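Local structure of immunoreactive 84kD antigen PG93 (Porphyromonas gingivalis, 5M11) at residues Ser669-Val674 against Val741-Ser746; Cys698-Thr703 against Tyr737-Tyr742; Thr690-Gln695 against Thr717-Trp722; Val595-His600 against Thr663-Ala668. The protein is an essential cell-surface component of the type IX secretion system that binds calcium and zinc ions and probably takes part in protein export. One frame throughout, in Å; residues are numbered along the deposited sequence.

Contact 1: residues Ser669-Val674 against Val741-Ser746; sequences SELDGV and VYDPVS. With CA (calcium ion), chain K.
A calcium site joins the two segments, with E670 and D743 supplying carboxylates from opposite directions. E670 is bidentate: OE1 and OE2 both lie 2.4 Å from the calcium ion. D743 is monodentate through OD2, 2.7 Å from the metal. The carboxylate planes are 68° apart, so the groups do not stack, and the 3.0 Å between E670 OE1 and D743 OD2 reflects a shared cation, not a hydrogen bond. The E670 CG lies between backbone N and carbonyl carbon (chi1 61°), and the chain runs extended from there to reach the ion. D743 OD2 also receives a weak bond from the S746 backbone N, 3.3 Å away, while OD1 has a weak one from K748 N.

Next to the metal site the contact turns apolar. L671 meets V741 at a slant, with CD2 3.8 Å from V741 CG1. V674 comes tip to tip with the same valine, its CG1 4.1 Å from V741 CG2. L671 and V674, the first and last residues of a type I turn, both direct their side chains toward V741. V741 is backbone-bonded to K750 and packs on L694, and strand 749-756 flanks the patch, K750 touching L671 and I752 touching V674.

Contact 2: residues Cys698-Thr703 against Tyr737-Tyr742; sequences CSVKIT and YAVAVY
V700 overlaps two valines of the partner strand: its CG1 lies 3.8 Å from V739 CG1, and its CG2 runs alongside V741 CG2 at 4.1 Å. I702 continues this apolar face, with CG1 4.3 Å from V739 CG2. The other face carries S699, K701, T703, two alanines and Y742. K701 puts its CG between backbone N and carbonyl carbon (chi1 68°), which lays that atom 3.7 Å from the A740 CB, and T703 OG1 stands 3.8 Å from A738 CB. Farther out the lysine chain bends, and its NZ is hydrogen-bonded to Q712 OE1, with only a weak bond to S699 OG.

The ladder is regular and antiparallel, the strand axes making an angle of 162°. The hydrogen-bonded pairs S699–Y742, K701–A740 and T703–A738 each exchange two bonds; in the middle one A740 N meets K701 O at 2.9 Å and 177°. V700–V741 and I702–V739 are the non-hydrogen-bonded pairs between them.

These are the inner strands of a four-stranded sheet, one half of the C-terminal β-sandwich; packing of L694 on V700 shows that the valine face turns to the three-stranded sheet. Strand 709-714 lies beyond 699-703, bonded at V700 and I702, and strand 749-756 lies beyond 735-742, where F754 touches V739 and Y737.

Contact 3: residues Thr690-Gln695 against Thr717-Trp722; sequences TIAGLQ and TTEVKW
Backbone hydrogen bonds tie I691 to V720 in both directions, I691 N to V720 O at 2.7 Å and V720 N to I691 O at 3.0 Å. A third bond runs from L694 N to T718 O at 3.0 Å, after G693 has turned the chain with a positive phi of 71°. One polar side-chain bond accompanies them: K721 lies alongside T690, pointing the same way, and the bend at its last torsion (chi4 -83°) brings NZ to 2.9 Å from T690 OG1.

The pairing is antiparallel, strand 689-692 being the middle strand of a three-stranded sheet between 675-677 and 720-722. Packing of I691 on V739 and of L694 on V700 and V741 sets this sheet against the four-stranded one, a β-sandwich arrangement consistent with an immunoglobulin-like domain.

Apolar contact is divided between the faces. Toward the four-stranded sheet, L694 meets V720 at about a right angle, CD1 3.6 Å from V720 CG2, while I691 CB faces V720 CB at 4.2 Å. On the face of T690 and K721, the aliphatic part of E719 packs on small groups: its CG lies 4.0 Å from both A692 CB and T690 CG2.

Contact 4: residues Val595-His600 against Thr663-Ala668; sequences VDKLNH and TGSGSA. With ZN (zinc ion), chain E.
The backbone N of D596, a residue that touches T663 across the contact, donates to H600 O at 2.8 Å. This bond closes the loop joining antiparallel strands 589-595 and 601-606, neighbours in a four-stranded sheet consistent with a β-propeller blade. D596 also begins a type I turn ending at N599. Its OD1 takes a hydrogen bond from W602 NE1; T663 OG1, 3.7 Å from D596 OD1, is too distant for another.

No hydrogen bond crosses between the segments. K597 starts with CG anti to the backbone N (chi1 178°) and then bends at its third and fourth torsions, which sets CD and CE over the T663 carbonyl oxygen, 3.3 and 3.4 Å from T663 O. Nearer the root, K597 CB is 3.8 Å from T663 CG2. The bent chain also brings the lysine side chain to about 5 Å, at the nearest atoms, from the calcium ion bound by E670 and D743.

At the far end of the loop, H600 NE2 binds a zinc ion at 2.2 Å, together with a water and one further ligand atom outside the two segments. L598 CB lies over one face of the H600 imidazole, 3.5 Å above the ring plane and off-centre, near the ring's edge atoms.

Contacts 2 and 3 lie in the two sheets of the C-terminal β-sandwich. Both are partly buried, with apolar inner faces that meet, I702 also touching W722, and more polar outer ones marked by K701 and K721. The touching residues of contacts 1 and 4 are mostly buried, yet neither has a ladder. Contact 1 shares V741 and Y742 with contact 2 and relies on metal coordination at the sandwich's end; V674 also packs on A692 and G693 of contact 3. Contact 4 sets a propeller-blade loop, 595-600, against the linker 663-668, and reaches the sandwich through K597 beside V745 and through T663 and G664 near Q695. Segments 663-668 and 669-674 are consecutive, making one linker between the two regions.

Contact 1: residues Ser669-Val674 against Val741-Ser746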
loop_
_atom_site.group_PDB
_atom_site.type_symbol
_atom_site.label_atom_id
_atom_site.label_comp_id
_atom_site.label_asym_id
_atom_site.label_seq_id
_atom_site.Cartn_x
_atom_site.Cartn_y
_atom_site.Cartn_z
ATOM N N SER A 669 15.945 -4.870 28.932
ATOM C CA SER A 669 15.878 -6.119 28.159
ATOM C C SER A 669 16.191 -5.912 26.650
ATOM O O SER A 669 15.926 -6.811 25.844
ATOM C CB SER A 669 14.521 -6.804 28.344
ATOM O OG SER A 669 14.344 -7.224 29.687
ATOM N N GLU A 670 16.810 -4.765 26.289
ATOM C CA GLU A 670 17.126 -4.414 24.905
ATOM C C GLU A 670 18.120 -5.405 24.253
ATOM O O GLU A 670 17.988 -5.692 23.059
ATOM C CB GLU A 670 17.617 -2.955 24.775
ATOM C CG GLU A 670 18.881 -2.581 25.533
ATOM C CD GLU A 670 19.554 -1.330 24.997
ATOM O OE1 GLU A 670 20.176 -1.406 23.911
ATOM O OE2 GLU A 670 19.460 -0.274 25.664
ATOM N N LEU A 671 19.067 -5.957 25.029
ATOM C CA LEU A 671 20.013 -6.925 24.491
ATOM C C LEU A 671 19.693 -8.342 24.957
ATOM O O LEU A 671 20.358 -9.286 24.534
ATOM C CB LEU A 671 21.463 -6.558 24.843
ATOM C CG LEU A 671 22.077 -5.351 24.123
ATOM C CD1 LEU A 671 23.515 -5.174 24.530
ATOM C CD2 LEU A 671 21.992 -5.477 22.602
ATOM N N ASP A 672 18.640 -8.500 25.776
ATOM C CA ASP A 672 18.198 -9.796 26.297
ATOM C C ASP A 672 17.718 -10.739 25.179
ATOM O O ASP A 672 17.558 -11.939 25.417
ATOM C CB ASP A 672 17.074 -9.606 27.334
ATOM C CG ASP A 672 17.494 -9.143 28.727
ATOM O OD1 ASP A 672 16.641 -9.180 29.647
ATOM O OD2 ASP A 672 18.659 -8.694 28.887
ATOM N N GLY A 673 17.521 -10.196 23.978
ATOM C CA GLY A 673 17.058 -10.964 22.828
ATOM C C GLY A 673 18.099 -11.349 21.790
ATOM O O GLY A 673 17.720 -11.801 20.708
ATOM N N VAL A 674 19.400 -11.203 22.081
ATOM C CA VAL A 674 20.423 -11.555 21.083
ATOM C C VAL A 674 20.523 -13.101 20.987
ATOM O O VAL A 674 20.378 -13.780 22.004
ATOM C CB VAL A 674 21.802 -10.864 21.344
ATOM C CG1 VAL A 674 22.819 -11.211 20.265
ATOM C CG2 VAL A 674 21.650 -9.343 21.437
ATOM N N VAL A 741 28.457 -8.453 22.597
ATOM C CA VAL A 741 27.649 -7.326 22.135
ATOM C C VAL A 741 27.686 -6.222 23.172
ATOM O O VAL A 741 27.220 -6.412 24.287
ATOM C CB VAL A 741 26.181 -7.715 21.786
ATOM C CG1 VAL A 741 25.417 -6.517 21.237
ATOM C CG2 VAL A 741 26.131 -8.881 20.805
ATOM N N TYR A 742 28.203 -5.060 22.789
ATOM C CA TYR A 742 28.243 -3.905 23.673
ATOM C C TYR A 742 27.550 -2.704 23.029
ATOM O O TYR A 742 27.898 -2.317 21.909
ATOM C CB TYR A 742 29.689 -3.553 24.061
ATOM C CG TYR A 742 29.811 -2.300 24.903
ATOM C CD1 TYR A 742 29.494 -2.316 26.261
ATOM C CD2 TYR A 742 30.245 -1.101 24.348
ATOM C CE1 TYR A 742 29.608 -1.167 27.044
ATOM C CE2 TYR A 742 30.358 0.054 25.119
ATOM C CZ TYR A 742 30.037 0.016 26.467
ATOM O OH TYR A 742 30.157 1.152 27.233
ATOM N N ASP A 743 26.591 -2.102 23.747
ATOM C CA ASP A 743 25.958 -0.896 23.239
ATOM C C ASP A 743 26.615 0.302 23.951
ATOM O O ASP A 743 26.653 0.340 25.187
ATOM C CB ASP A 743 24.409 -0.918 23.327
ATOM C CG ASP A 743 23.739 -0.601 24.648
ATOM O OD1 ASP A 743 24.165 -1.162 25.681
ATOM O OD2 ASP A 743 22.717 0.105 24.632
ATOM N N PRO A 744 27.239 1.229 23.181
ATOM C CA PRO A 744 27.944 2.363 23.828
ATOM C C PRO A 744 27.020 3.298 24.617
ATOM O O PRO A 744 27.455 3.875 25.619
ATOM C CB PRO A 744 28.615 3.102 22.663
ATOM C CG PRO A 744 27.962 2.599 21.425
ATOM C CD PRO A 744 27.334 1.279 21.704
ATOM N N VAL A 745 25.740 3.392 24.184
ATOM C CA VAL A 745 24.657 4.227 24.720
ATOM C C VAL A 745 24.225 3.855 26.168
ATOM O O VAL A 745 24.135 4.760 27.006
ATOM C CB VAL A 745 23.432 4.236 23.773
ATOM C CG1 VAL A 745 23.524 5.392 22.786
ATOM C CG2 VAL A 745 23.273 2.903 23.034
ATOM N N SER A 746 23.941 2.554 26.456
ATOM C CA SER A 746 23.508 2.089 27.790
ATOM C C SER A 746 24.680 1.638 28.684
ATOM O O SER A 746 24.494 1.509 29.901
ATOM C CB SER A 746 22.495 0.951 27.661
ATOM O OG SER A 746 22.485 0.066 28.772
HETATM CA CA CA K . 20.339 0.979 23.798
#

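Contact 2: residues Cys698-Thr703 against Tyr737-Tyr742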
loop_
_atom_site.group_PDB
_atom_site.type_symbol
_atom_site.label_atom_id
_atom_site.label_comp_id
_atom_site.label_asym_id
_atom_site.label_seq_id
_atom_site.Cartn_x
_atom_site.Cartn_y
_atom_site.Cartn_z
ATOM N N CYS A 698 25.398 -1.197 17.919
ATOM C CA CYS A 698 26.069 -2.079 18.861
ATOM C C CYS A 698 27.394 -2.557 18.325
ATOM O O CYS A 698 27.522 -2.833 17.133
ATOM C CB CYS A 698 25.175 -3.270 19.195
ATOM S SG CYS A 698 24.050 -3.001 20.591
ATOM N N SER A 699 28.362 -2.738 19.229
ATOM C CA SER A 699 29.623 -3.355 18.887
ATOM C C SER A 699 29.394 -4.864 18.953
ATOM O O SER A 699 28.779 -5.340 19.909
ATOM C CB SER A 699 30.716 -2.911 19.848
ATOM O OG SER A 699 31.910 -3.644 19.613
ATOM N N VAL A 700 29.804 -5.604 17.916
ATOM C CA VAL A 700 29.631 -7.061 17.865
ATOM C C VAL A 700 30.986 -7.647 17.511
ATOM O O VAL A 700 31.513 -7.332 16.440
ATOM C CB VAL A 700 28.479 -7.517 16.898
ATOM C CG1 VAL A 700 28.376 -9.039 16.817
ATOM C CG2 VAL A 700 27.137 -6.924 17.315
ATOM N N LYS A 701 31.573 -8.448 18.431
ATOM C CA LYS A 701 32.889 -9.078 18.212
ATOM C C LYS A 701 32.854 -10.587 18.536
ATOM O O LYS A 701 32.301 -11.000 19.562
ATOM C CB LYS A 701 34.031 -8.363 18.969
ATOM C CG LYS A 701 34.000 -8.458 20.497
ATOM C CD LYS A 701 34.988 -7.506 21.171
ATOM C CE LYS A 701 34.332 -6.257 21.704
ATOM N NZ LYS A 701 33.898 -5.351 20.613
ATOM N N ILE A 702 33.416 -11.399 17.623
ATOM C CA ILE A 702 33.456 -12.855 17.735
ATOM C C ILE A 702 34.858 -13.293 18.155
ATOM O O ILE A 702 35.842 -12.920 17.512
ATOM C CB ILE A 702 32.993 -13.540 16.413
ATOM C CG1 ILE A 702 31.603 -13.007 15.971
ATOM C CG2 ILE A 702 32.980 -15.071 16.553
ATOM C CD1 ILE A 702 31.253 -13.186 14.523
ATOM N N THR A 703 34.946 -14.064 19.254
ATOM C CA THR A 703 36.214 -14.580 19.787
ATOM C C THR A 703 36.187 -16.084 20.007
ATOM O O THR A 703 35.124 -16.660 20.260
ATOM C CB THR A 703 36.581 -13.928 21.134
ATOM O OG1 THR A 703 35.653 -14.327 22.143
ATOM C CG2 THR A 703 36.714 -12.424 21.059
ATOM N N TYR A 737 32.527 -20.696 20.112
ATOM C CA TYR A 737 32.860 -19.318 19.777
ATOM C C TYR A 737 31.933 -18.398 20.554
ATOM O O TYR A 737 30.917 -18.861 21.089
ATOM C CB TYR A 737 32.796 -19.105 18.243
ATOM C CG TYR A 737 33.852 -19.925 17.522
ATOM C CD1 TYR A 737 35.121 -19.410 17.289
ATOM C CD2 TYR A 737 33.614 -21.256 17.170
ATOM C CE1 TYR A 737 36.116 -20.178 16.693
ATOM C CE2 TYR A 737 34.607 -22.039 16.586
ATOM C CZ TYR A 737 35.858 -21.493 16.352
ATOM O OH TYR A 737 36.852 -22.235 15.770
ATOM N N ALA A 738 32.327 -17.128 20.706
ATOM C CA ALA A 738 31.553 -16.193 21.505
ATOM C C ALA A 738 31.330 -14.896 20.787
ATOM O O ALA A 738 32.205 -14.393 20.082
ATOM C CB ALA A 738 32.246 -15.931 22.825
ATOM N N VAL A 739 30.138 -14.345 21.005
ATOM C CA VAL A 739 29.653 -13.091 20.452
ATOM C C VAL A 739 29.482 -12.114 21.620
ATOM O O VAL A 739 28.640 -12.328 22.512
ATOM C CB VAL A 739 28.334 -13.338 19.669
ATOM C CG1 VAL A 739 27.829 -12.063 19.009
ATOM C CG2 VAL A 739 28.518 -14.443 18.635
ATOM N N ALA A 740 30.335 -11.078 21.638
ATOM C CA ALA A 740 30.286 -10.030 22.647
ATOM C C ALA A 740 29.621 -8.818 22.039
ATOM O O ALA A 740 30.107 -8.271 21.042
ATOM C CB ALA A 740 31.675 -9.703 23.145
ATOM N N VAL A 741 28.457 -8.453 22.597
ATOM C CA VAL A 741 27.649 -7.326 22.135
ATOM C C VAL A 741 27.686 -6.222 23.172
ATOM O O VAL A 741 27.220 -6.412 24.287
ATOM C CB VAL A 741 26.181 -7.715 21.786
ATOM C CG1 VAL A 741 25.417 -6.517 21.237
ATOM C CG2 VAL A 741 26.131 -8.881 20.805
ATOM N N TYR A 742 28.203 -5.060 22.789
ATOM C CA TYR A 742 28.243 -3.905 23.673
ATOM C C TYR A 742 27.550 -2.704 23.029
ATOM O O TYR A 742 27.898 -2.317 21.909
ATOM C CB TYR A 742 29.689 -3.553 24.061
ATOM C CG TYR A 742 29.811 -2.300 24.903
ATOM C CD1 TYR A 742 29.494 -2.316 26.261
ATOM C CD2 TYR A 742 30.245 -1.101 24.348
ATOM C CE1 TYR A 742 29.608 -1.167 27.044
ATOM C CE2 TYR A 742 30.358 0.054 25.119
ATOM C CZ TYR A 742 30.037 0.016 26.467
ATOM O OH TYR A 742 30.157 1.152 27.233
#

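Contact 3: residues Thr690-Gln695 against Thr717-Trp722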
loop_
_atom_site.group_PDB
_atom_site.type_symbol
_atom_site.label_atom_id
_atom_site.label_comp_id
_atom_site.label_asym_id
_atom_site.label_seq_id
_atom_site.Cartn_x
_atom_site.Cartn_y
_atom_site.Cartn_z
ATOM N N THR A 690 24.134 -16.202 11.622
ATOM C CA THR A 690 23.440 -14.920 11.702
ATOM C C THR A 690 23.230 -14.530 13.170
ATOM O O THR A 690 22.609 -15.291 13.930
ATOM C CB THR A 690 22.101 -14.967 10.943
ATOM O OG1 THR A 690 22.364 -15.341 9.592
ATOM C CG2 THR A 690 21.327 -13.624 10.989
ATOM N N ILE A 691 23.764 -13.345 13.561
ATOM C CA ILE A 691 23.548 -12.750 14.883
ATOM C C ILE A 691 22.267 -11.995 14.748
ATOM O O ILE A 691 22.160 -11.177 13.840
ATOM C CB ILE A 691 24.709 -11.853 15.433
ATOM C CG1 ILE A 691 26.123 -12.521 15.315
ATOM C CG2 ILE A 691 24.425 -11.392 16.869
ATOM C CD1 ILE A 691 26.274 -13.918 15.849
ATOM N N ALA A 692 21.273 -12.303 15.581
ATOM C CA ALA A 692 19.981 -11.634 15.493
ATOM C C ALA A 692 19.522 -11.137 16.870
ATOM O O ALA A 692 20.199 -11.402 17.870
ATOM C CB ALA A 692 18.954 -12.567 14.874
ATOM N N GLY A 693 18.423 -10.369 16.889
ATOM C CA GLY A 693 17.875 -9.746 18.090
ATOM C C GLY A 693 18.725 -8.604 18.630
ATOM O O GLY A 693 18.553 -8.201 19.786
ATOM N N LEU A 694 19.634 -8.056 17.798
ATOM C CA LEU A 694 20.524 -6.961 18.155
ATOM C C LEU A 694 19.821 -5.615 18.156
ATOM O O LEU A 694 18.616 -5.535 17.901
ATOM C CB LEU A 694 21.701 -6.885 17.159
ATOM C CG LEU A 694 22.717 -8.006 17.138
ATOM C CD1 LEU A 694 23.553 -7.889 15.948
ATOM C CD2 LEU A 694 23.613 -7.949 18.320
ATOM N N GLN A 695 20.601 -4.549 18.422
ATOM C CA GLN A 695 20.183 -3.144 18.418
ATOM C C GLN A 695 21.173 -2.405 17.531
ATOM O O GLN A 695 22.358 -2.650 17.667
ATOM C CB GLN A 695 20.166 -2.586 19.858
ATOM C CG GLN A 695 19.224 -1.406 20.079
ATOM C CD GLN A 695 17.803 -1.834 20.361
ATOM O OE1 GLN A 695 17.408 -2.069 21.506
ATOM N NE2 GLN A 695 16.988 -1.909 19.327
ATOM N N THR A 717 21.380 -2.974 11.287
ATOM C CA THR A 717 19.973 -3.256 11.538
ATOM C C THR A 717 19.871 -4.073 12.864
ATOM O O THR A 717 20.555 -3.770 13.836
ATOM C CB THR A 717 19.366 -3.960 10.289
ATOM O OG1 THR A 717 17.967 -4.230 10.485
ATOM C CG2 THR A 717 20.118 -5.254 9.896
ATOM N N THR A 718 19.005 -5.079 12.896
ATOM C CA THR A 718 18.711 -5.974 14.016
ATOM C C THR A 718 19.569 -7.224 13.869
ATOM O O THR A 718 19.708 -8.001 14.815
ATOM C CB THR A 718 17.180 -6.285 14.051
ATOM O OG1 THR A 718 16.515 -5.802 12.856
ATOM C CG2 THR A 718 16.506 -5.676 15.269
ATOM N N GLU A 719 20.178 -7.391 12.680
ATOM C CA GLU A 719 21.015 -8.531 12.343
ATOM C C GLU A 719 22.427 -8.130 11.901
ATOM O O GLU A 719 22.657 -7.041 11.361
ATOM C CB GLU A 719 20.357 -9.354 11.219
ATOM C CG GLU A 719 19.233 -10.274 11.669
ATOM C CD GLU A 719 18.342 -10.858 10.583
ATOM O OE1 GLU A 719 18.752 -10.853 9.398
ATOM O OE2 GLU A 719 17.242 -11.355 10.926
ATOM N N VAL A 720 23.362 -9.057 12.130
ATOM C CA VAL A 720 24.783 -9.055 11.748
ATOM C C VAL A 720 25.059 -10.495 11.245
ATOM O O VAL A 720 24.536 -11.449 11.823
ATOM C CB VAL A 720 25.719 -8.588 12.918
ATOM C CG1 VAL A 720 27.173 -9.014 12.710
ATOM C CG2 VAL A 720 25.643 -7.079 13.125
ATOM N N LYS A 721 25.801 -10.650 10.143
ATOM C CA LYS A 721 26.099 -11.986 9.620
ATOM C C LYS A 721 27.611 -12.246 9.583
ATOM O O LYS A 721 28.414 -11.319 9.398
ATOM C CB LYS A 721 25.468 -12.212 8.234
ATOM C CG LYS A 721 23.952 -12.360 8.295
ATOM C CD LYS A 721 23.317 -12.739 6.953
ATOM C CE LYS A 721 21.804 -12.577 6.957
ATOM N NZ LYS A 721 21.092 -13.754 7.536
ATOM N N TRP A 722 27.987 -13.518 9.797
ATOM C CA TRP A 722 29.370 -13.975 9.750
ATOM C C TRP A 722 29.471 -15.188 8.827
ATOM O O TRP A 722 28.698 -16.138 8.972
ATOM C CB TRP A 722 29.899 -14.294 11.163
ATOM C CG TRP A 722 31.364 -14.652 11.205
ATOM C CD1 TRP A 722 32.387 -14.003 10.577
ATOM C CD2 TRP A 722 31.969 -15.708 11.972
ATOM N NE1 TRP A 722 33.586 -14.607 10.876
ATOM C CE2 TRP A 722 33.360 -15.658 11.729
ATOM C CE3 TRP A 722 31.470 -16.693 12.848
ATOM C CZ2 TRP A 722 34.254 -16.564 12.310
ATOM C CZ3 TRP A 722 32.363 -17.572 13.442
ATOM C CH2 TRP A 722 33.734 -17.509 13.167
#

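Contact 4: residues Val595-His600 against Thr663-Ala668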
loop_
_atom_site.group_PDB
_atom_site.type_symbol
_atom_site.label_atom_id
_atom_site.label_comp_id
_atom_site.label_asym_id
_atom_site.label_seq_id
_atom_site.Cartn_x
_atom_site.Cartn_y
_atom_site.Cartn_z
ATOM N N VAL A 595 15.692 10.621 9.159
ATOM C CA VAL A 595 17.027 10.507 9.765
ATOM C C VAL A 595 16.982 9.774 11.140
ATOM O O VAL A 595 16.241 10.161 12.060
ATOM C CB VAL A 595 17.728 11.893 9.871
ATOM C CG1 VAL A 595 19.101 11.778 10.530
ATOM C CG2 VAL A 595 17.855 12.560 8.501
ATOM N N ASP A 596 17.828 8.725 11.243
ATOM C CA ASP A 596 18.104 7.839 12.386
ATOM C C ASP A 596 18.598 8.554 13.631
ATOM O O ASP A 596 19.105 9.670 13.569
ATOM C CB ASP A 596 19.252 6.859 11.997
ATOM C CG ASP A 596 18.879 5.417 11.726
ATOM O OD1 ASP A 596 17.664 5.123 11.636
ATOM O OD2 ASP A 596 19.809 4.571 11.597
ATOM N N LYS A 597 18.586 7.811 14.738
ATOM C CA LYS A 597 19.144 8.125 16.050
ATOM C C LYS A 597 20.670 8.086 15.884
ATOM O O LYS A 597 21.405 8.790 16.590
ATOM C CB LYS A 597 18.631 7.057 17.040
ATOM C CG LYS A 597 19.113 7.155 18.474
ATOM C CD LYS A 597 18.585 5.983 19.322
ATOM C CE LYS A 597 19.393 4.705 19.210
ATOM N NZ LYS A 597 20.657 4.759 19.996
ATOM N N LEU A 598 21.135 7.266 14.896
ATOM C CA LEU A 598 22.541 7.100 14.525
ATOM C C LEU A 598 22.960 8.112 13.477
ATOM O O LEU A 598 24.107 8.060 13.023
ATOM C CB LEU A 598 22.816 5.689 13.991
ATOM C CG LEU A 598 22.487 4.497 14.877
ATOM C CD1 LEU A 598 22.894 3.214 14.188
ATOM C CD2 LEU A 598 23.131 4.596 16.245
ATOM N N ASN A 599 22.041 9.035 13.090
ATOM C CA ASN A 599 22.231 10.063 12.055
ATOM C C ASN A 599 22.330 9.412 10.636
ATOM O O ASN A 599 22.787 10.046 9.681
ATOM C CB ASN A 599 23.449 10.950 12.364
ATOM C CG ASN A 599 23.375 12.360 11.844
ATOM O OD1 ASN A 599 22.303 12.891 11.492
ATOM N ND2 ASN A 599 24.526 13.016 11.853
ATOM N N HIS A 600 21.867 8.149 10.514
ATOM C CA HIS A 600 21.814 7.426 9.247
ATOM C C HIS A 600 20.556 7.849 8.533
ATOM O O HIS A 600 19.653 8.377 9.180
ATOM C CB HIS A 600 21.878 5.903 9.444
ATOM C CG HIS A 600 23.192 5.389 9.957
ATOM N ND1 HIS A 600 23.258 4.244 10.736
ATOM C CD2 HIS A 600 24.443 5.878 9.793
ATOM C CE1 HIS A 600 24.539 4.069 11.012
ATOM N NE2 HIS A 600 25.297 5.026 10.462
ATOM N N THR A 663 16.718 0.909 16.259
ATOM C CA THR A 663 17.065 2.290 16.561
ATOM C C THR A 663 16.187 2.747 17.749
ATOM O O THR A 663 16.248 3.903 18.172
ATOM C CB THR A 663 16.917 3.036 15.220
ATOM O OG1 THR A 663 18.182 2.968 14.566
ATOM C CG2 THR A 663 16.377 4.486 15.302
ATOM N N GLY A 664 15.446 1.804 18.319
ATOM C CA GLY A 664 14.574 2.042 19.459
ATOM C C GLY A 664 15.256 2.462 20.747
ATOM O O GLY A 664 16.387 2.058 21.042
ATOM N N SER A 665 14.540 3.285 21.524
ATOM C CA SER A 665 14.939 3.767 22.839
ATOM C C SER A 665 14.261 2.876 23.902
ATOM O O SER A 665 13.583 3.353 24.820
ATOM C CB SER A 665 14.590 5.243 22.991
ATOM O OG SER A 665 15.287 5.996 22.011
ATOM N N GLY A 666 14.429 1.566 23.706
ATOM C CA GLY A 666 13.952 0.516 24.591
ATOM C C GLY A 666 15.026 0.323 25.633
ATOM O O GLY A 666 16.114 -0.177 25.316
ATOM N N SER A 667 14.753 0.813 26.858
ATOM C CA SER A 667 15.695 0.817 27.975
ATOM C C SER A 667 16.119 -0.611 28.435
ATOM O O SER A 667 17.245 -1.046 28.124
ATOM C CB SER A 667 15.135 1.627 29.147
ATOM O OG SER A 667 13.900 1.115 29.614
ATOM N N ALA A 668 15.227 -1.314 29.179
ATOM C CA ALA A 668 15.480 -2.633 29.762
ATOM C C ALA A 668 15.159 -3.777 28.805
ATOM O O ALA A 668 14.241 -3.677 27.983
ATOM C CB ALA A 668 14.685 -2.795 31.049
HETATM ZN ZN ZN E . 27.443 5.343 10.462
HETATM O O HOH W 1 28.127 3.222 9.503
#